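Local atomic coordinates of tetraacyldisaccharide 4'-kinase (PDB entry 4EHX), a protein that transfers the gamma-phosphate of ATP to the 4'-position of a tetraacyldisaccharide 1-phosphate, forming lipid IVA in lipid A biosynthesis. Residues 7-21 / 163-176. Residues are numbered along the deposited sequence; the frame is centred on the assembly and turned at random.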
loop_
_atom_site.group_PDB
_atom_site.type_symbol
_atom_site.label_atom_id
_atom_site.label_comp_id
_atom_site.label_asym_id
_atom_site.label_seq_id
_atom_site.Cartn_x
_atom_site.Cartn_y
_atom_site.Cartn_z
ATOM N N LEU A 7 -6.045 0.596 27.328
ATOM C CA LEU A 7 -4.889 1.447 27.591
ATOM C C LEU A 7 -3.713 0.748 28.304
ATOM O O LEU A 7 -2.554 1.078 28.034
ATOM C CB LEU A 7 -5.314 2.677 28.391
ATOM C CG LEU A 7 -5.975 3.790 27.587
ATOM C CD1 LEU A 7 -6.722 4.731 28.518
ATOM C CD2 LEU A 7 -4.946 4.535 26.754
ATOM N N PRO A 8 -4.000 -0.188 29.232
ATOM C CA PRO A 8 -2.895 -0.899 29.889
ATOM C C PRO A 8 -2.021 -1.628 28.883
ATOM O O PRO A 8 -0.796 -1.669 29.036
ATOM C CB PRO A 8 -3.621 -1.909 30.785
ATOM C CG PRO A 8 -4.908 -1.225 31.122
ATOM C CD PRO A 8 -5.297 -0.515 29.850
ATOM N N PHE A 9 -2.648 -2.199 27.860
ATOM C CA PHE A 9 -1.910 -2.884 26.816
ATOM C C PHE A 9 -1.092 -1.886 26.003
ATOM O O PHE A 9 0.025 -2.184 25.614
ATOM C CB PHE A 9 -2.863 -3.685 25.925
ATOM C CG PHE A 9 -3.559 -4.799 26.652
ATOM C CD1 PHE A 9 -2.874 -5.963 26.977
ATOM C CD2 PHE A 9 -4.886 -4.677 27.032
ATOM C CE1 PHE A 9 -3.503 -6.990 27.659
ATOM C CE2 PHE A 9 -5.524 -5.701 27.717
ATOM C CZ PHE A 9 -4.831 -6.859 28.029
ATOM N N SER A 10 -1.651 -0.699 25.770
ATOM C CA SER A 10 -0.930 0.358 25.059
ATOM C C SER A 10 0.337 0.801 25.785
ATOM O O SER A 10 1.372 0.988 25.160
ATOM C CB SER A 10 -1.828 1.570 24.834
ATOM O OG SER A 10 -2.873 1.250 23.937
ATOM N N TYR A 11 0.249 1.004 27.096
ATOM C CA TYR A 11 1.430 1.417 27.858
ATOM C C TYR A 11 2.488 0.321 27.821
ATOM O O TYR A 11 3.680 0.598 27.686
ATOM C CB TYR A 11 1.067 1.727 29.313
ATOM C CG TYR A 11 0.057 2.835 29.483
ATOM C CD1 TYR A 11 0.095 3.984 28.687
ATOM C CD2 TYR A 11 -0.952 2.724 30.432
ATOM C CE1 TYR A 11 -0.855 4.994 28.857
ATOM C CE2 TYR A 11 -1.884 3.717 30.611
ATOM C CZ TYR A 11 -1.833 4.846 29.829
ATOM O OH TYR A 11 -2.786 5.811 30.031
ATOM N N LEU A 12 2.057 -0.929 27.944
ATOM C CA LEU A 12 3.003 -2.042 27.882
ATOM C C LEU A 12 3.665 -2.097 26.506
ATOM O O LEU A 12 4.891 -2.154 26.393
ATOM C CB LEU A 12 2.302 -3.364 28.192
ATOM C CG LEU A 12 3.100 -4.641 27.931
ATOM C CD1 LEU A 12 4.263 -4.746 28.901
ATOM C CD2 LEU A 12 2.189 -5.856 28.042
ATOM N N TYR A 13 2.834 -2.070 25.467
ATOM C CA TYR A 13 3.294 -2.084 24.090
ATOM C C TYR A 13 4.287 -0.955 23.814
ATOM O O TYR A 13 5.262 -1.141 23.077
ATOM C CB TYR A 13 2.092 -1.978 23.143
ATOM C CG TYR A 13 2.441 -2.080 21.683
ATOM C CD1 TYR A 13 2.955 -3.257 21.152
ATOM C CD2 TYR A 13 2.238 -1.006 20.828
ATOM C CE1 TYR A 13 3.264 -3.358 19.804
ATOM C CE2 TYR A 13 2.550 -1.091 19.484
ATOM C CZ TYR A 13 3.064 -2.269 18.975
ATOM O OH TYR A 13 3.373 -2.352 17.632
ATOM N N GLU A 14 4.054 0.215 24.403
ATOM C CA GLU A 14 4.969 1.326 24.168
ATOM C C GLU A 14 6.368 1.010 24.702
ATOM O O GLU A 14 7.365 1.297 24.046
ATOM C CB GLU A 14 4.449 2.632 24.774
ATOM C CG GLU A 14 5.373 3.801 24.457
ATOM C CD GLU A 14 4.696 5.154 24.572
ATOM O OE1 GLU A 14 3.620 5.241 25.203
ATOM O OE2 GLU A 14 5.248 6.132 24.021
ATOM N N LYS A 15 6.437 0.398 25.881
ATOM C CA LYS A 15 7.728 0.007 26.446
ATOM C C LYS A 15 8.485 -0.918 25.507
ATOM O O LYS A 15 9.684 -0.741 25.290
ATOM C CB LYS A 15 7.546 -0.698 27.782
ATOM C CG LYS A 15 7.051 0.200 28.899
ATOM C CD LYS A 15 6.722 -0.629 30.118
ATOM C CE LYS A 15 6.196 0.224 31.263
ATOM N NZ LYS A 15 4.941 0.930 30.869
ATOM N N ILE A 16 7.781 -1.915 24.973
ATOM C CA ILE A 16 8.387 -2.896 24.066
ATOM C C ILE A 16 8.909 -2.247 22.778
ATOM O O ILE A 16 10.050 -2.483 22.366
ATOM C CB ILE A 16 7.387 -4.031 23.722
ATOM C CG1 ILE A 16 7.030 -4.826 24.984
ATOM C CG2 ILE A 16 7.958 -4.950 22.631
ATOM C CD1 ILE A 16 5.750 -5.640 24.869
ATOM N N ILE A 17 8.066 -1.431 22.150
ATOM C CA ILE A 17 8.434 -0.730 20.919
ATOM C C ILE A 17 9.594 0.238 21.136
ATOM O O ILE A 17 10.544 0.264 20.344
ATOM C CB ILE A 17 7.232 0.039 20.319
ATOM C CG1 ILE A 17 6.149 -0.938 19.867
ATOM C CG2 ILE A 17 7.664 0.879 19.108
ATOM C CD1 ILE A 17 6.587 -1.839 18.731
ATOM N N ASN A 18 9.509 1.034 22.201
ATOM C CA ASN A 18 10.576 1.981 22.540
ATOM C C ASN A 18 11.901 1.280 22.805
ATOM O O ASN A 18 12.957 1.778 22.432
ATOM C CB ASN A 18 10.214 2.844 23.761
ATOM C CG ASN A 18 9.209 3.947 23.435
ATOM O OD1 ASN A 18 8.859 4.167 22.275
ATOM N ND2 ASN A 18 8.754 4.660 24.471
ATOM N N PHE A 19 11.850 0.132 23.469
ATOM C CA PHE A 19 13.080 -0.612 23.743
ATOM C C PHE A 19 13.720 -1.095 22.445
ATOM O O PHE A 19 14.928 -0.935 22.241
ATOM C CB PHE A 19 12.826 -1.799 24.681
ATOM C CG PHE A 19 14.070 -2.592 24.994
ATOM C CD1 PHE A 19 15.085 -2.036 25.755
ATOM C CD2 PHE A 19 14.227 -3.885 24.518
ATOM C CE1 PHE A 19 16.233 -2.756 26.042
ATOM C CE2 PHE A 19 15.376 -4.617 24.814
ATOM C CZ PHE A 19 16.376 -4.048 25.567
ATOM N N ARG A 20 12.913 -1.656 21.552
ATOM C CA ARG A 20 13.444 -2.133 20.274
ATOM C C ARG A 20 14.016 -0.966 19.480
ATOM O O ARG A 20 15.101 -1.059 18.888
ATOM C CB ARG A 20 12.347 -2.843 19.461
ATOM C CG ARG A 20 12.819 -3.314 18.062
ATOM C CD ARG A 20 11.790 -4.238 17.372
ATOM N NE ARG A 20 12.131 -4.461 15.964
ATOM C CZ ARG A 20 11.805 -3.608 15.007
ATOM N NH1 ARG A 20 11.117 -2.517 15.324
ATOM N NH2 ARG A 20 12.140 -3.843 13.747
ATOM N N ASN A 21 13.296 0.151 19.461
ATOM C CA ASN A 21 13.790 1.277 18.675
ATOM C C ASN A 21 15.063 1.889 19.263
ATOM O O ASN A 21 15.927 2.348 18.526
ATOM C CB ASN A 21 12.705 2.329 18.457
ATOM C CG ASN A 21 11.768 1.963 17.309
ATOM O OD1 ASN A 21 12.208 1.455 16.283
ATOM N ND2 ASN A 21 10.472 2.221 17.486
ATOM N N ARG A 163 -3.419 7.126 19.018
ATOM C CA ARG A 163 -2.716 6.527 20.147
ATOM C C ARG A 163 -2.135 5.172 19.761
ATOM O O ARG A 163 -2.567 4.556 18.790
ATOM C CB ARG A 163 -3.671 6.349 21.332
ATOM C CG ARG A 163 -4.199 7.649 21.921
ATOM C CD ARG A 163 -5.251 7.378 22.988
ATOM N NE ARG A 163 -6.379 6.616 22.457
ATOM C CZ ARG A 163 -7.502 6.365 23.126
ATOM N NH1 ARG A 163 -7.663 6.820 24.363
ATOM N NH2 ARG A 163 -8.470 5.660 22.555
ATOM N N LEU A 164 -1.164 4.698 20.532
ATOM C CA LEU A 164 -0.600 3.375 20.303
ATOM C C LEU A 164 -1.654 2.274 20.404
ATOM O O LEU A 164 -2.544 2.330 21.247
ATOM C CB LEU A 164 0.521 3.088 21.312
ATOM C CG LEU A 164 1.869 3.704 20.937
ATOM C CD1 LEU A 164 2.815 3.723 22.124
ATOM C CD2 LEU A 164 2.472 2.945 19.780
ATOM N N LEU A 165 -1.536 1.278 19.525
ATOM C CA LEU A 165 -2.224 -0.001 19.671
ATOM C C LEU A 165 -2.057 -0.550 21.079
ATOM O O LEU A 165 -0.991 -0.390 21.681
ATOM C CB LEU A 165 -1.600 -1.025 18.714
ATOM C CG LEU A 165 -1.817 -0.821 17.217
ATOM C CD1 LEU A 165 -0.793 -1.623 16.426
ATOM C CD2 LEU A 165 -3.233 -1.222 16.843
ATOM N N PRO A 166 -3.086 -1.241 21.596
ATOM C CA PRO A 166 -4.370 -1.468 20.920
ATOM C C PRO A 166 -5.412 -0.383 21.192
ATOM O O PRO A 166 -6.472 -0.405 20.570
ATOM C CB PRO A 166 -4.837 -2.800 21.512
ATOM C CG PRO A 166 -4.269 -2.807 22.878
ATOM C CD PRO A 166 -2.947 -2.080 22.803
ATOM N N ALA A 167 -5.133 0.548 22.100
ATOM C CA ALA A 167 -6.103 1.620 22.372
ATOM C C ALA A 167 -6.361 2.467 21.118
ATOM O O ALA A 167 -7.490 2.876 20.850
ATOM C CB ALA A 167 -5.645 2.496 23.527
ATOM N N GLY A 168 -5.309 2.731 20.352
ATOM C CA GLY A 168 -5.455 3.449 19.093
ATOM C C GLY A 168 -4.883 2.651 17.944
ATOM O O GLY A 168 -4.705 1.439 18.062
ATOM N N ASN A 169 -4.568 3.329 16.842
ATOM C CA ASN A 169 -4.091 2.655 15.639
ATOM C C ASN A 169 -2.599 2.772 15.371
ATOM O O ASN A 169 -2.110 2.243 14.376
ATOM C CB ASN A 169 -4.851 3.162 14.408
ATOM C CG ASN A 169 -6.340 2.993 14.543
ATOM O OD1 ASN A 169 -6.849 1.874 14.508
ATOM N ND2 ASN A 169 -7.049 4.102 14.711
ATOM N N LEU A 170 -1.865 3.464 16.235
ATOM C CA LEU A 170 -0.442 3.670 15.972
ATOM C C LEU A 170 0.382 2.404 16.229
ATOM O O LEU A 170 0.250 1.754 17.277
ATOM C CB LEU A 170 0.101 4.849 16.788
ATOM C CG LEU A 170 -0.463 6.228 16.434
ATOM C CD1 LEU A 170 0.161 7.299 17.325
ATOM C CD2 LEU A 170 -0.224 6.534 14.958
ATOM N N ARG A 171 1.233 2.052 15.272
ATOM C CA ARG A 171 2.150 0.929 15.450
ATOM C C ARG A 171 3.376 1.357 16.250
ATOM O O ARG A 171 4.043 0.521 16.859
ATOM C CB ARG A 171 2.577 0.347 14.089
ATOM C CG ARG A 171 1.481 -0.482 13.422
ATOM C CD ARG A 171 1.979 -1.198 12.167
ATOM N NE ARG A 171 2.162 -0.279 11.049
ATOM C CZ ARG A 171 2.476 -0.659 9.816
ATOM N NH1 ARG A 171 2.638 -1.947 9.532
ATOM N NH2 ARG A 171 2.626 0.249 8.862
ATOM N N GLU A 172 3.682 2.656 16.203
ATOM C CA GLU A 172 4.813 3.252 16.924
ATOM C C GLU A 172 4.429 4.648 17.372
ATOM O O GLU A 172 3.601 5.299 16.725
ATOM C CB GLU A 172 6.025 3.441 16.010
ATOM C CG GLU A 172 6.471 2.259 15.245
ATOM C CD GLU A 172 7.785 2.536 14.552
ATOM O OE1 GLU A 172 7.788 2.712 13.313
ATOM O OE2 GLU A 172 8.816 2.598 15.262
ATOM N N PRO A 173 5.073 5.138 18.444
ATOM C CA PRO A 173 4.838 6.489 18.963
ATOM C C PRO A 173 5.180 7.521 17.912
ATOM O O PRO A 173 6.064 7.289 17.086
ATOM C CB PRO A 173 5.838 6.601 20.113
ATOM C CG PRO A 173 6.090 5.197 20.539
ATOM C CD PRO A 173 5.995 4.365 19.302
ATOM N N LEU A 174 4.487 8.655 17.951
ATOM C CA LEU A 174 4.709 9.731 16.988
ATOM C C LEU A 174 6.141 10.285 16.985
ATOM O O LEU A 174 6.579 10.843 15.985
ATOM C CB LEU A 174 3.697 10.860 17.219
ATOM C CG LEU A 174 2.215 10.559 16.967
ATOM C CD1 LEU A 174 1.341 11.735 17.422
ATOM C CD2 LEU A 174 1.955 10.227 15.495
ATOM N N LYS A 175 6.876 10.150 18.091
ATOM C CA LYS A 175 8.261 10.633 18.110
ATOM C C LYS A 175 9.109 9.982 17.008
ATOM O O LYS A 175 10.115 10.544 16.571
ATOM C CB LYS A 175 8.926 10.406 19.482
ATOM C CG LYS A 175 9.286 8.951 19.776
ATOM C CD LYS A 175 9.966 8.780 21.156
ATOM C CE LYS A 175 10.416 7.329 21.342
ATOM N NZ LYS A 175 11.208 7.110 22.595
ATOM N N GLU A 176 8.710 8.793 16.570
ATOM C CA GLU A 176 9.460 8.068 15.541
ATOM C C GLU A 176 9.350 8.685 14.149
ATOM O O GLU A 176 10.010 8.251 13.211
ATOM C CB GLU A 176 9.057 6.590 15.516
ATOM C CG GLU A 176 9.365 5.876 16.825
ATOM C CD GLU A 176 10.845 5.920 17.187
ATOM O OE1 GLU A 176 11.156 5.850 18.391
ATOM O OE2 GLU A 176 11.699 6.011 16.272
HETATM O O HOH W 1 9.677 3.912 19.646
HETATM O O HOH W 2 12.794 4.588 21.957
HETATM O O HOH W 3 10.623 0.120 14.468
#
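The N-terminal helix of this P-loop kinase packs along the loop 163-176, with Ser-10, Tyr-13, Ile-17 and Asn-21 among the helix residues that meet Leu-164, Arg-171, Glu-172 and Pro-173. Near the start of the helix, Ser-10 OG donates to Leu-164 O at 2.9 Å. It comes from above the carbonyl plane, while Gly-168 N reaches the same oxygen from the opposite face. The turn around the cis peptide before Pro-166 is thus tied to the helix, and Pro-166 CG lies 3.5 Å from Phe-9 CB. Tyr-13 has CG anti to the backbone N (chi1 -176°), which sends the ring out across the loop. Its OH donates to Arg-171 O at 3.0 Å, in the carbonyl plane and on a lone pair. Leu-164 CD2 meets the ring edge, 4.0 Å from Tyr-13 CE2, and Ile-17 CG1 of the same helix lies over one face, offset toward the rim. A leucine in place of Tyr-13 would probably leave Arg-171 O without this donor and weaken the hold on the middle of the loop. Leu-164 CD1 fits against the Glu-14 side chain. Further on, Ile-17 CG2 packs against Pro-173 CD at 3.9 Å. Asn-21 ND2 donates to Glu-172 OE2 at 2.8 Å, nearly along the C-O axis. The Asn-21 amide also stacks on the Glu-176 carboxylate, their planes 29° apart, and one water joins both to Asn-18. Arg-179 forms salt bridges with Glu-172 and Glu-176, which would probably favour their charged forms. Residues 163-176 lie in the connection between helix 157-160 and strand 182-186, between helix 7-25 and the predicted ATP site. The side chain of Arg-171 comes close to Val-46 of that site; it also forms a salt bridge with Asp-139, just after strand 134-138.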